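Local atomic coordinates of hypothetical protein XCC279 (Xanthomonas campestris pv. campestris, PDB entry 4NAV), a protein that probably catalyses the magnesium-dependent hydrolysis of 3-deoxy-D-manno-octulosonate 8-phosphate to KDO and inorganic phosphate, a step of lipopolysaccharide biosynthesis. Residues R19-C24 and A168-V173. Residues are numbered along the deposited sequence; the frame is centred on the assembly and turned at random.
Sequences RVRLAC and AAQGQV
Gln170 sets CG opposite its carbonyl carbon and continues extended (chi2 -172°), which sends its amide across to the loop before strand 22-25, and the bends of Arg21 at chi2 and chi3 return its guanidinium towards that amide. The amide uses both of its ends. NE2 gives a hydrogen to the carbonyl O of Val20 at 2.8 Å, with an N-H...O angle of 153°; the oxygen lies close to the amide plane, and the nitrogen meets it in the carbonyl plane, on a lone pair. OE1 accepts a weak bond from Arg21 NH1, 3.3 Å away, bent and oblique to the guanidinium, whose plane is turned 43° from that of the amide.

Even at their closest CA pair, Arg19 and Gln170 (7.7 Å), the backbones are too far apart to bond directly; glutamine is long enough to bridge the gap to Val20 O, and its one flat group both donates and accepts. Arginine's long, flexible chain lets its end come back although its CB points away, and NH2 bonds weakly to Gly63 O. Val20 takes part mainly through its carbonyl; its apolar side chain suits a buried position against Leu114. Gly171 follows as C-prime of the Schellman motif ending helix 158-169, its N bonded to Ala168 O; its positive phi is easily reached by a residue without CB.

The contact ties the end of a late helix to the lead-in of the central strand of the HAD-type parallel sheet, away from the predicted magnesium- and substrate-binding aspartates. The carbonyls of Val20 and Ala17, both bonded to NE2, require an N-H donor on that side, and the weak bond to OE1, which the guanidinium's charge may assist, agrees with this orientation of the amide.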
loop_
_atom_site.group_PDB
_atom_site.type_symbol
_atom_site.label_atom_id
_atom_site.label_comp_id
_atom_site.label_asym_id
_atom_site.label_seq_id
_atom_site.Cartn_x
_atom_site.Cartn_y
_atom_site.Cartn_z
ATOM N N ARG A 19 -29.792 -11.172 14.278
ATOM C CA ARG A 19 -30.244 -10.549 15.516
ATOM C C ARG A 19 -29.266 -9.514 16.065
ATOM O O ARG A 19 -29.405 -9.052 17.173
ATOM C CB ARG A 19 -30.634 -11.606 16.558
ATOM C CG ARG A 19 -29.551 -12.517 17.074
ATOM C CD ARG A 19 -30.197 -13.518 18.047
ATOM N NE ARG A 19 -29.547 -14.814 18.225
ATOM C CZ ARG A 19 -28.324 -15.058 18.715
ATOM N NH1 ARG A 19 -27.475 -14.080 19.035
ATOM N NH2 ARG A 19 -27.936 -16.324 18.840
ATOM N N VAL A 20 -28.275 -9.164 15.257
ATOM C CA VAL A 20 -27.297 -8.184 15.634
ATOM C C VAL A 20 -27.911 -6.794 15.683
ATOM O O VAL A 20 -28.395 -6.295 14.694
ATOM C CB VAL A 20 -26.125 -8.170 14.631
ATOM C CG1 VAL A 20 -25.272 -6.911 14.788
ATOM C CG2 VAL A 20 -25.298 -9.426 14.788
ATOM N N ARG A 21 -27.811 -6.163 16.846
ATOM C CA ARG A 21 -28.298 -4.809 17.066
ATOM C C ARG A 21 -27.181 -3.849 17.361
ATOM O O ARG A 21 -27.360 -2.621 17.283
ATOM C CB ARG A 21 -29.270 -4.803 18.242
ATOM C CG ARG A 21 -30.416 -5.796 18.075
ATOM C CD ARG A 21 -31.540 -5.426 17.142
ATOM N NE ARG A 21 -31.308 -4.292 16.248
ATOM C CZ ARG A 21 -31.522 -4.224 14.922
ATOM N NH1 ARG A 21 -31.905 -5.259 14.175
ATOM N NH2 ARG A 21 -31.324 -3.064 14.309
ATOM N N LEU A 22 -26.037 -4.386 17.751
ATOM C CA LEU A 22 -24.882 -3.539 18.033
ATOM C C LEU A 22 -23.688 -4.174 17.360
ATOM O O LEU A 22 -23.404 -5.360 17.549
ATOM C CB LEU A 22 -24.683 -3.406 19.534
ATOM C CG LEU A 22 -23.353 -2.786 19.977
ATOM C CD1 LEU A 22 -23.333 -1.309 19.655
ATOM C CD2 LEU A 22 -23.133 -2.998 21.458
ATOM N N ALA A 23 -22.988 -3.380 16.554
ATOM C CA ALA A 23 -21.803 -3.853 15.822
ATOM C C ALA A 23 -20.602 -3.042 16.262
ATOM O O ALA A 23 -20.578 -1.824 16.072
ATOM C CB ALA A 23 -22.014 -3.710 14.328
ATOM N N CYS A 24 -19.609 -3.703 16.855
ATOM C CA CYS A 24 -18.426 -3.009 17.363
ATOM C C CYS A 24 -17.233 -3.415 16.566
ATOM O O CYS A 24 -17.104 -4.572 16.207
ATOM C CB CYS A 24 -18.180 -3.377 18.814
ATOM S SG CYS A 24 -19.568 -3.030 19.897
ATOM N N ALA A 168 -27.592 -8.490 4.772
ATOM C CA ALA A 168 -28.289 -9.537 4.029
ATOM C C ALA A 168 -29.152 -10.392 4.977
ATOM O O ALA A 168 -30.280 -10.721 4.668
ATOM C CB ALA A 168 -27.293 -10.422 3.303
ATOM N N ALA A 169 -28.608 -10.727 6.149
ATOM C CA ALA A 169 -29.316 -11.560 7.089
ATOM C C ALA A 169 -30.538 -10.854 7.622
ATOM O O ALA A 169 -31.473 -11.502 8.100
ATOM C CB ALA A 169 -28.420 -11.989 8.244
ATOM N N GLN A 170 -30.515 -9.535 7.595
ATOM C CA GLN A 170 -31.640 -8.760 8.121
ATOM C C GLN A 170 -32.541 -8.205 7.026
ATOM O O GLN A 170 -33.321 -7.317 7.273
ATOM C CB GLN A 170 -31.104 -7.647 9.023
ATOM C CG GLN A 170 -30.405 -8.182 10.270
ATOM C CD GLN A 170 -30.033 -7.083 11.254
ATOM O OE1 GLN A 170 -30.572 -5.979 11.201
ATOM N NE2 GLN A 170 -29.184 -7.420 12.213
ATOM N N GLY A 171 -32.437 -8.783 5.824
ATOM C CA GLY A 171 -33.366 -8.509 4.731
ATOM C C GLY A 171 -33.317 -7.076 4.225
ATOM O O GLY A 171 -34.276 -6.558 3.630
ATOM N N GLN A 172 -32.147 -6.494 4.334
ATOM C CA GLN A 172 -32.006 -5.116 4.077
ATOM C C GLN A 172 -31.491 -4.732 2.674
ATOM O O GLN A 172 -31.525 -3.530 2.302
ATOM C CB GLN A 172 -31.062 -4.587 5.131
ATOM C CG GLN A 172 -31.526 -3.290 5.696
ATOM C CD GLN A 172 -32.703 -3.389 6.628
ATOM O OE1 GLN A 172 -33.323 -4.419 6.772
ATOM N NE2 GLN A 172 -33.053 -2.270 7.213
ATOM N N VAL A 173 -31.040 -5.714 1.886
ATOM C CA VAL A 173 -30.232 -5.385 0.713
ATOM C C VAL A 173 -31.113 -4.798 -0.399
ATOM O O VAL A 173 -30.815 -3.734 -0.947
ATOM C CB VAL A 173 -29.136 -6.450 0.331
ATOM C CG1 VAL A 173 -29.405 -7.836 0.840
ATOM C CG2 VAL A 173 -28.867 -6.517 -1.161
#